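Local coordinates for protein platelet aggregation factor Sm-hPAF (Streptococcus mitis, PDB 4GWI) that binds fucose-containing Lewis antigens through this F-type lectin domain of lectinolysin, a toxin that probably forms pores in cholesterol-containing host membranes, at residues A[47-50]-A[54-57]; A[68-73]-A[89-94]. The protein carries 2 engineered substitutions. All blocks are in the same frame, centred on the assembly; numbering follows the deposited sequence.

Contact 1 (A[47-50]-A[54-57]). With FUC (alpha-L-fucopyranose), chain B.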
loop_
_atom_site.group_PDB
_atom_site.type_symbol
_atom_site.label_atom_id
_atom_site.label_comp_id
_atom_site.label_asym_id
_atom_site.label_seq_id
_atom_site.Cartn_x
_atom_site.Cartn_y
_atom_site.Cartn_z
ATOM N N THR A 47 -5.769 -1.548 7.885
ATOM C CA THR A 47 -6.157 -0.108 7.948
ATOM C C THR A 47 -7.603 0.055 7.426
ATOM O O THR A 47 -8.206 -0.901 6.890
ATOM C CB THR A 47 -5.292 0.708 6.977
ATOM O OG1 THR A 47 -5.531 0.330 5.594
ATOM C CG2 THR A 47 -3.757 0.486 7.162
ATOM N N HIS A 48 -8.110 1.299 7.587
ATOM C CA HIS A 48 -9.482 1.577 7.015
ATOM C C HIS A 48 -9.665 3.055 6.943
ATOM O O HIS A 48 -9.482 3.771 7.950
ATOM C CB HIS A 48 -10.541 0.994 8.039
ATOM C CG HIS A 48 -11.864 0.663 7.437
ATOM N ND1 HIS A 48 -12.631 1.552 6.697
ATOM C CD2 HIS A 48 -12.589 -0.518 7.559
ATOM C CE1 HIS A 48 -13.794 0.909 6.349
ATOM N NE2 HIS A 48 -13.765 -0.351 6.858
ATOM N N THR A 49 -9.994 3.541 5.731
ATOM C CA THR A 49 -10.356 4.960 5.622
ATOM C C THR A 49 -11.908 5.104 5.669
ATOM O O THR A 49 -12.631 4.096 5.766
ATOM C CB THR A 49 -9.917 5.564 4.301
ATOM O OG1 THR A 49 -10.612 4.942 3.203
ATOM C CG2 THR A 49 -8.378 5.298 3.975
ATOM N N ASN A 50 -12.338 6.372 5.617
ATOM C CA ASN A 50 -13.781 6.535 5.431
ATOM C C ASN A 50 -14.160 5.969 4.063
ATOM O O ASN A 50 -13.371 5.795 3.164
ATOM C CB ASN A 50 -14.070 8.018 5.438
ATOM C CG ASN A 50 -13.831 8.680 6.793
ATOM O OD1 ASN A 50 -13.914 8.029 7.830
ATOM N ND2 ASN A 50 -13.730 10.014 6.779
ATOM N N ASN A 54 -11.779 8.389 -4.043
ATOM C CA ASN A 54 -10.330 8.452 -4.239
ATOM C C ASN A 54 -9.545 8.364 -2.891
ATOM O O ASN A 54 -8.621 9.111 -2.670
ATOM C CB ASN A 54 -9.921 9.777 -4.957
ATOM C CG ASN A 54 -10.602 9.885 -6.329
ATOM O OD1 ASN A 54 -10.775 8.905 -7.055
ATOM N ND2 ASN A 54 -11.161 11.034 -6.575
ATOM N N ALA A 55 -9.937 7.377 -2.098
ATOM C CA ALA A 55 -9.195 7.152 -0.799
ATOM C C ALA A 55 -7.727 6.776 -1.155
ATOM O O ALA A 55 -7.446 6.172 -2.205
ATOM C CB ALA A 55 -9.862 5.978 -0.107
ATOM N N TRP A 56 -6.848 7.102 -0.215
ATOM C CA TRP A 56 -5.449 6.749 -0.465
ATOM C C TRP A 56 -4.729 6.466 0.886
ATOM O O TRP A 56 -5.192 6.869 1.943
ATOM C CB TRP A 56 -4.688 7.861 -1.299
ATOM C CG TRP A 56 -4.698 9.231 -0.614
ATOM C CD1 TRP A 56 -5.633 10.284 -0.835
ATOM C CD2 TRP A 56 -3.900 9.675 0.518
ATOM N NE1 TRP A 56 -5.349 11.356 -0.000
ATOM C CE2 TRP A 56 -4.327 11.052 0.843
ATOM C CE3 TRP A 56 -2.780 9.146 1.205
ATOM C CZ2 TRP A 56 -3.771 11.776 1.934
ATOM C CZ3 TRP A 56 -2.227 9.872 2.263
ATOM C CH2 TRP A 56 -2.718 11.174 2.630
ATOM N N TRP A 57 -3.574 5.811 0.742
ATOM C CA TRP A 57 -2.695 5.511 1.907
ATOM C C TRP A 57 -1.279 5.720 1.411
ATOM O O TRP A 57 -0.977 5.487 0.209
ATOM C CB TRP A 57 -2.962 4.020 2.234
ATOM C CG TRP A 57 -1.995 3.525 3.294
ATOM C CD1 TRP A 57 -2.242 3.451 4.718
ATOM C CD2 TRP A 57 -0.665 2.998 3.086
ATOM N NE1 TRP A 57 -1.080 2.936 5.359
ATOM C CE2 TRP A 57 -0.162 2.648 4.416
ATOM C CE3 TRP A 57 0.138 2.781 1.941
ATOM C CZ2 TRP A 57 1.130 2.175 4.603
ATOM C CZ3 TRP A 57 1.434 2.291 2.122
ATOM C CH2 TRP A 57 1.881 1.927 3.437
HETATM C C1 FUC B . -17.270 -5.036 7.983
HETATM C C2 FUC B . -17.656 -4.172 6.797
HETATM C C3 FUC B . -17.857 -2.746 7.208
HETATM C C4 FUC B . -16.567 -2.250 7.825
HETATM C C5 FUC B . -16.256 -3.164 8.991
HETATM C C6 FUC B . -14.999 -2.748 9.717
HETATM O O2 FUC B . -18.856 -4.677 6.233
HETATM O O3 FUC B . -18.178 -2.008 6.100
HETATM O O4 FUC B . -15.563 -2.280 6.846
HETATM O O5 FUC B . -16.122 -4.491 8.574
#
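T49 and A55 meet where the A55 methyl points roughly at T49 OG1, CB to OG1 3.5 Å. OG1 lies between the backbone N and the carbonyl carbon (chi1 64°), and there it also bonds N50 O at 2.9 Å while taking the backbone N-H of L136. The other branch, T49 CG2, reaches toward W56 O. Two residues back, T47 crosses the W57 side chain at about a right angle: its CG2 approaches the pyrrole end of the indole obliquely, 4.1 Å from W57 NE1. The indole N-H is hydrogen-bonded to A29 O, which helps orient the ring the methyl meets, and T47 OG1 in turn is bonded to L138 N.

H48 makes no contact with 54-57; its imidazole serves the sugar. H48 ND1 bonds T49 O in the ring plane at 2.7 Å, which sets the rotation of the imidazole. At the other ring nitrogen, H48 NE2 meets fucose O4 in plane at 2.6 Å, nearly straight at 169°. R75 and R83 also bond this fucose. A histidine on a loop, joined by two arginines round an alpha-L-fucose, is the recognition site of the F-type lectin fold.

Contact 2 (A[68-73]-A[89-94])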
loop_
_atom_site.group_PDB
_atom_site.type_symbol
_atom_site.label_atom_id
_atom_site.label_comp_id
_atom_site.label_asym_id
_atom_site.label_seq_id
_atom_site.Cartn_x
_atom_site.Cartn_y
_atom_site.Cartn_z
ATOM N N GLY A 68 12.445 -1.587 -5.906
ATOM C CA GLY A 68 12.222 -2.577 -6.883
ATOM C C GLY A 68 10.911 -3.387 -6.795
ATOM O O GLY A 68 10.467 -3.972 -7.810
ATOM N N LYS A 69 10.359 -3.418 -5.559
ATOM C CA LYS A 69 9.122 -4.233 -5.385
ATOM C C LYS A 69 8.281 -3.630 -4.287
ATOM O O LYS A 69 8.823 -3.207 -3.239
ATOM C CB LYS A 69 9.448 -5.727 -5.052
ATOM C CG LYS A 69 8.194 -6.628 -4.917
ATOM C CD LYS A 69 8.759 -8.014 -4.477
ATOM C CE LYS A 69 7.761 -9.101 -4.298
ATOM N NZ LYS A 69 8.610 -10.294 -3.907
ATOM N N VAL A 70 6.998 -3.587 -4.556
ATOM C CA VAL A 70 6.020 -3.190 -3.484
ATOM C C VAL A 70 5.004 -4.344 -3.439
ATOM O O VAL A 70 4.492 -4.776 -4.437
ATOM C CB VAL A 70 5.269 -1.903 -3.869
ATOM C CG1 VAL A 70 4.136 -1.576 -2.814
ATOM C CG2 VAL A 70 6.303 -0.729 -3.902
ATOM N N LYS A 71 4.766 -4.878 -2.198
ATOM C CA LYS A 71 3.833 -6.022 -2.077
ATOM C C LYS A 71 2.643 -5.547 -1.215
ATOM O O LYS A 71 2.887 -4.997 -0.158
ATOM C CB LYS A 71 4.540 -7.178 -1.339
ATOM C CG LYS A 71 3.739 -8.438 -1.464
ATOM C CD LYS A 71 4.693 -9.650 -1.168
ATOM C CE LYS A 71 3.774 -10.880 -1.112
ATOM N NZ LYS A 71 4.647 -11.969 -0.535
ATOM N N LEU A 72 1.453 -5.713 -1.744
ATOM C CA LEU A 72 0.243 -5.262 -1.023
ATOM C C LEU A 72 -0.391 -6.603 -0.498
ATOM O O LEU A 72 -0.576 -7.554 -1.238
ATOM C CB LEU A 72 -0.795 -4.655 -1.965
ATOM C CG LEU A 72 -0.306 -3.410 -2.742
ATOM C CD1 LEU A 72 -1.560 -2.778 -3.337
ATOM C CD2 LEU A 72 0.505 -2.366 -1.979
ATOM N N TYR A 73 -0.896 -6.506 0.715
ATOM C CA TYR A 73 -1.687 -7.630 1.297
ATOM C C TYR A 73 -3.043 -7.107 1.596
ATOM O O TYR A 73 -3.195 -6.107 2.330
ATOM C CB TYR A 73 -1.034 -8.107 2.590
ATOM C CG TYR A 73 0.348 -8.703 2.430
ATOM C CD1 TYR A 73 0.494 -10.086 2.532
ATOM C CD2 TYR A 73 1.486 -7.902 2.177
ATOM C CE1 TYR A 73 1.755 -10.634 2.409
ATOM C CE2 TYR A 73 2.757 -8.468 2.029
ATOM C CZ TYR A 73 2.848 -9.840 2.152
ATOM O OH TYR A 73 4.091 -10.412 2.093
ATOM N N VAL A 89 -0.778 2.129 -7.816
ATOM C CA VAL A 89 0.404 2.160 -6.858
ATOM C C VAL A 89 1.349 3.184 -7.439
ATOM O O VAL A 89 1.750 3.086 -8.639
ATOM C CB VAL A 89 1.040 0.780 -6.743
ATOM C CG1 VAL A 89 2.231 0.784 -5.749
ATOM C CG2 VAL A 89 -0.020 -0.249 -6.262
ATOM N N VAL A 90 1.747 4.134 -6.625
ATOM C CA VAL A 90 2.469 5.324 -7.092
ATOM C C VAL A 90 3.724 5.452 -6.273
ATOM O O VAL A 90 3.773 5.234 -5.029
ATOM C CB VAL A 90 1.629 6.595 -6.842
ATOM C CG1 VAL A 90 2.250 7.777 -7.582
ATOM C CG2 VAL A 90 0.207 6.393 -7.376
ATOM N N LEU A 91 4.823 5.791 -6.963
ATOM C CA LEU A 91 6.053 6.147 -6.279
ATOM C C LEU A 91 6.288 7.652 -6.437
ATOM O O LEU A 91 6.115 8.147 -7.550
ATOM C CB LEU A 91 7.248 5.406 -6.856
ATOM C CG LEU A 91 7.234 3.838 -6.831
ATOM C CD1 LEU A 91 8.544 3.289 -7.359
ATOM C CD2 LEU A 91 6.946 3.428 -5.367
ATOM N N LEU A 92 6.649 8.329 -5.380
ATOM C CA LEU A 92 6.884 9.792 -5.430
ATOM C C LEU A 92 8.308 10.056 -4.978
ATOM O O LEU A 92 8.865 9.407 -4.092
ATOM C CB LEU A 92 5.972 10.576 -4.474
ATOM C CG LEU A 92 4.514 10.241 -4.537
ATOM C CD1 LEU A 92 3.905 11.233 -3.508
ATOM C CD2 LEU A 92 3.963 10.539 -5.889
ATOM N N ASN A 93 8.920 11.083 -5.600
ATOM C CA ASN A 93 10.225 11.530 -5.121
ATOM C C ASN A 93 10.129 12.403 -3.840
ATOM O O ASN A 93 9.037 12.605 -3.248
ATOM C CB ASN A 93 10.997 12.259 -6.301
ATOM C CG ASN A 93 10.415 13.633 -6.636
ATOM O OD1 ASN A 93 10.820 14.210 -7.749
ATOM N ND2 ASN A 93 9.472 14.150 -5.944
ATOM N N GLU A 94 11.254 12.941 -3.372
ATOM C CA GLU A 94 11.274 13.703 -2.141
ATOM C C GLU A 94 10.463 14.947 -2.166
ATOM O O GLU A 94 9.973 15.456 -1.163
ATOM C CB GLU A 94 12.759 13.992 -1.763
ATOM C CG GLU A 94 12.874 14.713 -0.406
ATOM C CD GLU A 94 13.093 16.222 -0.486
ATOM O OE1 GLU A 94 12.748 16.884 -1.523
ATOM O OE2 GLU A 94 13.614 16.752 0.537
#
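K71 NZ, on the other side of its strand from the V70 and L72 side chains that meet V89, is held by a salt bridge to E112 and a weak bond to Y73 OH at 3.1 Å. The hydroxyl of Y73 is further bonded to E142, so lysine, tyrosine and two glutamates join into a polar network on the outer side of the strand.

The contact itself is made entirely by aliphatic carbons on the inner side. V89 stands against two residues of strand 68-73 and gives one methyl to each. Its CG1 is trans to the backbone N (chi1 -179°), and V89 CG1 points at the flank of the V70 CG1 methyl, 4.2 Å away. Its other branch, V89 CG2, reaches L72 CD1, also at 4.2 Å; the L72 and V89 side chains lie alongside one another, pointing opposite ways. The second methyl of V70 serves the next inward-facing residue of the partner strand: V70 CG2 lies 4.5 Å from L91 CD2, a looser touch. No hydrogen bond joins the segments. Their axes approach to 9.8 Å at an angle of 136° between chain directions, and the nearest CA atoms, those of V70 and V89, are 8.5 Å apart: the spacing of two sheets laid face to face, with the side chains filling the gap.

At the start of the segment, a classic beta bulge sets G68 and K69 together opposite F144. Strand 64-74 belongs to the sheet with 112-117 and 138-145, and strand 87-92 runs between 124-129 and 98-104 in the opposing sheet. F117 and V141 from the first sheet, and F104, V125 and V127 from the second, also line the hydrophobic interior of this beta sandwich.

The two contacts follow one another along the chain and flank the middle of the domain, their own centres 16 Å apart and their nearest atoms about 6 Å apart without touching. Strands 56-61 and 87-92 share the five-stranded sheet, while 68-73 supplies the facing sheet. V141 of strand 138-145 ties them together, since it touches W57 of contact 1 as well as V70 and L72 of contact 2. The bound calcium is about 7 Å from the side chain of T47 and about 11 Å from that of L72. Contact 1 alone reaches the glycan, through H48; contact 2 stays in the interior of the sandwich.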